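PDB 4ECG: putative iron-regulated protein A from Parabacteroides distasonis ATCC 8503, which binds calcium ions and, as an imelysin-like member of the M75 peptidase family, is a putative iron-regulated metalloendopeptidase whose activity remains inferred. Local coordinates for residues 330-333 with 334-338; 36-39 with 40-44. All blocks are in the same frame, centred on the assembly; numbering follows the deposited sequence.

Contact 1. Residues 330-333 with 334-338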
loop_
_atom_site.group_PDB
_atom_site.type_symbol
_atom_site.label_atom_id
_atom_site.label_comp_id
_atom_site.label_asym_id
_atom_site.label_seq_id
_atom_site.Cartn_x
_atom_site.Cartn_y
_atom_site.Cartn_z
HETATM N N MSE A 330 -2.711 -20.825 -6.602
HETATM C CA MSE A 330 -2.293 -19.455 -6.380
HETATM C C MSE A 330 -2.711 -18.528 -7.481
HETATM O O MSE A 330 -3.124 -17.387 -7.207
HETATM C CB MSE A 330 -0.771 -19.339 -6.263
HETATM C CG MSE A 330 -0.184 -19.757 -4.895
HETATM SE SE MSE A 330 -0.525 -18.519 -3.474
HETATM C CE MSE A 330 -0.327 -16.829 -4.382
ATOM N N VAL A 331 -2.568 -18.987 -8.719
ATOM C CA VAL A 331 -3.064 -18.227 -9.861
ATOM C C VAL A 331 -4.568 -17.929 -9.657
ATOM O O VAL A 331 -4.967 -16.783 -9.708
ATOM C CB VAL A 331 -2.790 -18.985 -11.196
ATOM C CG1 VAL A 331 -3.544 -18.339 -12.371
ATOM C CG2 VAL A 331 -1.281 -19.062 -11.427
ATOM N N VAL A 332 -5.366 -18.964 -9.374
ATOM C CA VAL A 332 -6.812 -18.837 -9.157
ATOM C C VAL A 332 -7.075 -17.880 -7.988
ATOM O O VAL A 332 -7.897 -16.981 -8.075
ATOM C CB VAL A 332 -7.476 -20.245 -8.923
ATOM C CG1 VAL A 332 -8.839 -20.141 -8.224
ATOM C CG2 VAL A 332 -7.587 -21.054 -10.249
ATOM N N GLN A 333 -6.324 -18.013 -6.915
ATOM C CA GLN A 333 -6.631 -17.301 -5.689
ATOM C C GLN A 333 -6.330 -15.815 -5.773
ATOM O O GLN A 333 -7.062 -15.025 -5.183
ATOM C CB GLN A 333 -5.869 -17.910 -4.501
ATOM C CG GLN A 333 -6.415 -17.540 -3.154
ATOM C CD GLN A 333 -7.844 -18.001 -2.920
ATOM O OE1 GLN A 333 -8.200 -19.134 -3.208
ATOM N NE2 GLN A 333 -8.670 -17.113 -2.352
ATOM N N ILE A 334 -5.253 -15.423 -6.449
ATOM C CA ILE A 334 -4.940 -13.973 -6.626
ATOM C C ILE A 334 -6.147 -13.325 -7.342
ATOM O O ILE A 334 -6.741 -12.339 -6.879
ATOM C CB ILE A 334 -3.596 -13.731 -7.394
ATOM C CG1 ILE A 334 -2.400 -14.142 -6.503
ATOM C CG2 ILE A 334 -3.463 -12.280 -7.835
ATOM C CD1 ILE A 334 -1.122 -14.531 -7.239
ATOM N N ASP A 335 -6.530 -13.935 -8.454
ATOM C CA ASP A 335 -7.682 -13.451 -9.226
ATOM C C ASP A 335 -9.027 -13.533 -8.469
ATOM O O ASP A 335 -9.838 -12.643 -8.585
ATOM C CB ASP A 335 -7.742 -14.176 -10.568
ATOM C CG ASP A 335 -6.753 -13.584 -11.620
ATOM O OD1 ASP A 335 -6.021 -12.601 -11.349
ATOM O OD2 ASP A 335 -6.708 -14.118 -12.746
ATOM N N LYS A 336 -9.243 -14.566 -7.659
ATOM C CA LYS A 336 -10.476 -14.675 -6.850
ATOM C C LYS A 336 -10.545 -13.543 -5.795
ATOM O O LYS A 336 -11.599 -13.023 -5.479
ATOM C CB LYS A 336 -10.462 -16.031 -6.167
ATOM C CG LYS A 336 -11.797 -16.687 -5.878
ATOM C CD LYS A 336 -11.550 -18.150 -5.464
ATOM C CE LYS A 336 -12.424 -18.587 -4.290
ATOM N NZ LYS A 336 -12.088 -19.946 -3.778
ATOM N N THR A 337 -9.394 -13.128 -5.294
ATOM C CA THR A 337 -9.343 -12.159 -4.207
ATOM C C THR A 337 -9.619 -10.777 -4.763
ATOM O O THR A 337 -10.389 -10.044 -4.173
ATOM C CB THR A 337 -7.988 -12.221 -3.443
ATOM O OG1 THR A 337 -7.747 -13.584 -3.035
ATOM C CG2 THR A 337 -7.972 -11.256 -2.229
ATOM N N ILE A 338 -9.007 -10.451 -5.908
ATOM C CA ILE A 338 -9.246 -9.203 -6.639
ATOM C C ILE A 338 -10.696 -9.134 -7.096
ATOM O O ILE A 338 -11.351 -8.118 -6.961
ATOM C CB ILE A 338 -8.309 -9.077 -7.876
ATOM C CG1 ILE A 338 -6.860 -8.918 -7.450
ATOM C CG2 ILE A 338 -8.669 -7.896 -8.778
ATOM C CD1 ILE A 338 -5.827 -9.241 -8.562
HETATM O O HOH W 1 -11.176 -17.966 -1.390
#
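Thr337 bonds back to Gln333 along this turn of helix: the threonine hydroxyl donates to Gln333 O, with OG1 at 2.7 Å from that carbonyl oxygen. The same oxygen also takes the ordinary helical bond from Thr337 N, so two donors of one residue grip it, reaching it from opposite faces of the carbonyl plane. The hydroxyl can do this because it stands beside its own backbone N, anti to the carbonyl carbon (chi1 -53°), which turns OG1 back toward the preceding turn. A threonine suits such a buried place, since a carbonyl of its own helix takes the hydroxyl proton; OG1 and Gln333 NE2 each add a weak hydrogen bond with Ala364 O.

Other backbone bonds across this turn include Ile334 N to Met330 O at 3.0 Å, Lys336 N to Val332 O at 2.8 Å, and a weak one from Asp335 N to Val331 O.

In the apolar part, Met330, a selenomethionine, folds its bent chain over so that the methyl CE meets Ile334 CD1 at 3.8 Å. The flexible chain of Met330 also touches Leu368 and Leu372 of helix 355-377 and Tyr299 of helix 284-300, while the branched Ile334 packs on Lys296 and Tyr299.

Among the polar side chains, Gln333 and Lys336 are linked through water rather than directly. Gln333 NE2 gives a hydrogen bond to the water at 2.8 Å, and Lys336 NZ a weak one at 3.2 Å, while Gln333 OE1 stays 4.0 Å from Lys336 NZ. Asp335 turns to another neighbour, its OD1 forming a salt bridge with Lys296.

The motif is an i to i+4 threonine-to-carbonyl bond inside an alpha helix, packed through mixed polar and apolar contacts against helices 284-300 and 355-377 of the helical imelysin-like fold.

Contact 2. Residues 36-39 with 40-44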
loop_
_atom_site.group_PDB
_atom_site.type_symbol
_atom_site.label_atom_id
_atom_site.label_comp_id
_atom_site.label_asym_id
_atom_site.label_seq_id
_atom_site.Cartn_x
_atom_site.Cartn_y
_atom_site.Cartn_z
ATOM N N VAL A 36 14.822 -12.795 -7.639
ATOM C CA VAL A 36 15.073 -11.605 -6.803
ATOM C C VAL A 36 15.520 -10.426 -7.669
ATOM O O VAL A 36 15.026 -9.323 -7.510
ATOM C CB VAL A 36 16.151 -11.918 -5.723
ATOM C CG1 VAL A 36 16.520 -10.668 -4.948
ATOM C CG2 VAL A 36 15.697 -13.059 -4.816
ATOM N N ALA A 37 16.441 -10.659 -8.594
ATOM C CA ALA A 37 16.853 -9.610 -9.545
ATOM C C ALA A 37 15.650 -9.069 -10.310
ATOM O O ALA A 37 15.422 -7.875 -10.339
ATOM C CB ALA A 37 17.976 -10.097 -10.502
ATOM N N THR A 38 14.842 -9.943 -10.886
ATOM C CA THR A 38 13.691 -9.489 -11.675
ATOM C C THR A 38 12.660 -8.773 -10.787
ATOM O O THR A 38 12.010 -7.808 -11.201
ATOM C CB THR A 38 12.975 -10.691 -12.282
ATOM O OG1 THR A 38 13.880 -11.447 -13.126
ATOM C CG2 THR A 38 11.724 -10.249 -13.017
ATOM N N PHE A 39 12.493 -9.249 -9.552
ATOM C CA PHE A 39 11.626 -8.545 -8.615
ATOM C C PHE A 39 12.108 -7.090 -8.421
ATOM O O PHE A 39 11.322 -6.163 -8.568
ATOM C CB PHE A 39 11.520 -9.262 -7.245
ATOM C CG PHE A 39 10.931 -8.379 -6.189
ATOM C CD1 PHE A 39 9.573 -8.122 -6.173
ATOM C CD2 PHE A 39 11.744 -7.730 -5.291
ATOM C CE1 PHE A 39 9.023 -7.259 -5.244
ATOM C CE2 PHE A 39 11.211 -6.865 -4.358
ATOM C CZ PHE A 39 9.847 -6.623 -4.348
ATOM N N VAL A 40 13.400 -6.912 -8.094
ATOM C CA VAL A 40 13.982 -5.600 -7.815
ATOM C C VAL A 40 13.921 -4.694 -9.041
ATOM O O VAL A 40 13.589 -3.528 -8.895
ATOM C CB VAL A 40 15.436 -5.674 -7.301
ATOM C CG1 VAL A 40 16.057 -4.274 -7.198
ATOM C CG2 VAL A 40 15.498 -6.402 -5.955
ATOM N N ASP A 41 14.205 -5.224 -10.240
ATOM C CA ASP A 41 14.352 -4.381 -11.449
ATOM C C ASP A 41 13.037 -4.180 -12.216
ATOM O O ASP A 41 12.852 -3.167 -12.877
ATOM C CB ASP A 41 15.418 -4.952 -12.403
ATOM C CG ASP A 41 16.869 -4.882 -11.827
ATOM O OD1 ASP A 41 17.181 -3.975 -11.015
ATOM O OD2 ASP A 41 17.708 -5.736 -12.224
ATOM N N GLU A 42 12.122 -5.134 -12.117
ATOM C CA GLU A 42 10.866 -5.070 -12.859
ATOM C C GLU A 42 9.604 -4.855 -11.982
ATOM O O GLU A 42 8.528 -4.560 -12.541
ATOM C CB GLU A 42 10.718 -6.352 -13.702
ATOM C CG GLU A 42 11.891 -6.627 -14.669
ATOM C CD GLU A 42 12.108 -5.511 -15.706
ATOM O OE1 GLU A 42 11.117 -4.919 -16.228
ATOM O OE2 GLU A 42 13.280 -5.215 -16.050
ATOM N N VAL A 43 9.698 -5.045 -10.644
ATOM C CA VAL A 43 8.558 -4.770 -9.748
ATOM C C VAL A 43 8.838 -3.567 -8.800
ATOM O O VAL A 43 8.233 -2.526 -8.966
ATOM C CB VAL A 43 8.027 -6.008 -8.999
ATOM C CG1 VAL A 43 6.799 -5.601 -8.202
ATOM C CG2 VAL A 43 7.618 -7.091 -9.974
ATOM N N ALA A 44 9.802 -3.680 -7.888
ATOM C CA ALA A 44 10.105 -2.625 -6.896
ATOM C C ALA A 44 10.509 -1.296 -7.530
ATOM O O ALA A 44 9.757 -0.330 -7.460
ATOM C CB ALA A 44 11.208 -3.090 -5.909
#
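Phe39 lies at the apolar centre, its ring reaching along the helix to Val43 and Ala44. CD1 meets Val43 CB at 3.9 Å, and further along the ring CE2 meets Ala44 CB at 4.1 Å; both approaches are oblique. CG lies anti to the backbone N (chi1 165°), which directs the ring over the start of the next turn, where CD2 also touches Val40 CG2 at 4.0 Å. A flat aromatic group suits this place because beyond the helix it meets Phe94 edge-to-face and packs on Met232. Were the ring cut back to an alanine here, Val43 and Ala44 would probably lose its contact, Phe94 would lose its edge-to-face mate, and a gap would open.

The backbone beside the ring departs from plain alpha-helical bonding. Phe39 O accepts from Val43 N at 2.9 Å and also from Ala44 N at 3.0 Å, the second being an i to i+5 bond of a wider pi-type turn. Val43 N stands above the carbonyl plane, 36° out of it, whereas Ala44 N is tilted by only 18°. Before this turn the bonds are regular, such as Asp41 N to Ala37 O.

Outward, Thr38 CG2 lies 4.0 Å from Glu42 CG, an aliphatic touch between two residues with polar ends. Thr38 OG1 bonds to Ser313 and to the carbonyl of Ala34, while Asp41 OD1 forms a salt bridge with Lys213 of helix 208-214. The chemistry is thus divided: apolar groups close the buried side around the widened turn, and the Thr38 hydroxyl and the Asp41 carboxylate join the outer side to Ser313 and Lys213.

How the contacts relate
Contact 2 comes early in the chain, on the long helix 29-68, and contact 1 near its end, on helix 324-343. Their centres are 21 Å apart and their nearest atoms about 12 Å, so they do not touch. Each packs against its own neighbours: contact 1 against helices 284-300 and 355-377, contact 2 against helices 208-214 and 225-233. Through these outward partners the two helices are packed into one helical body. Calcium-site residues lie near both: the side chain of Ser248 is about 11 Å from that of Thr337, and the side chain of Gln227 about 9 Å from that of Val36, but neither contact itself contains a calcium ligand.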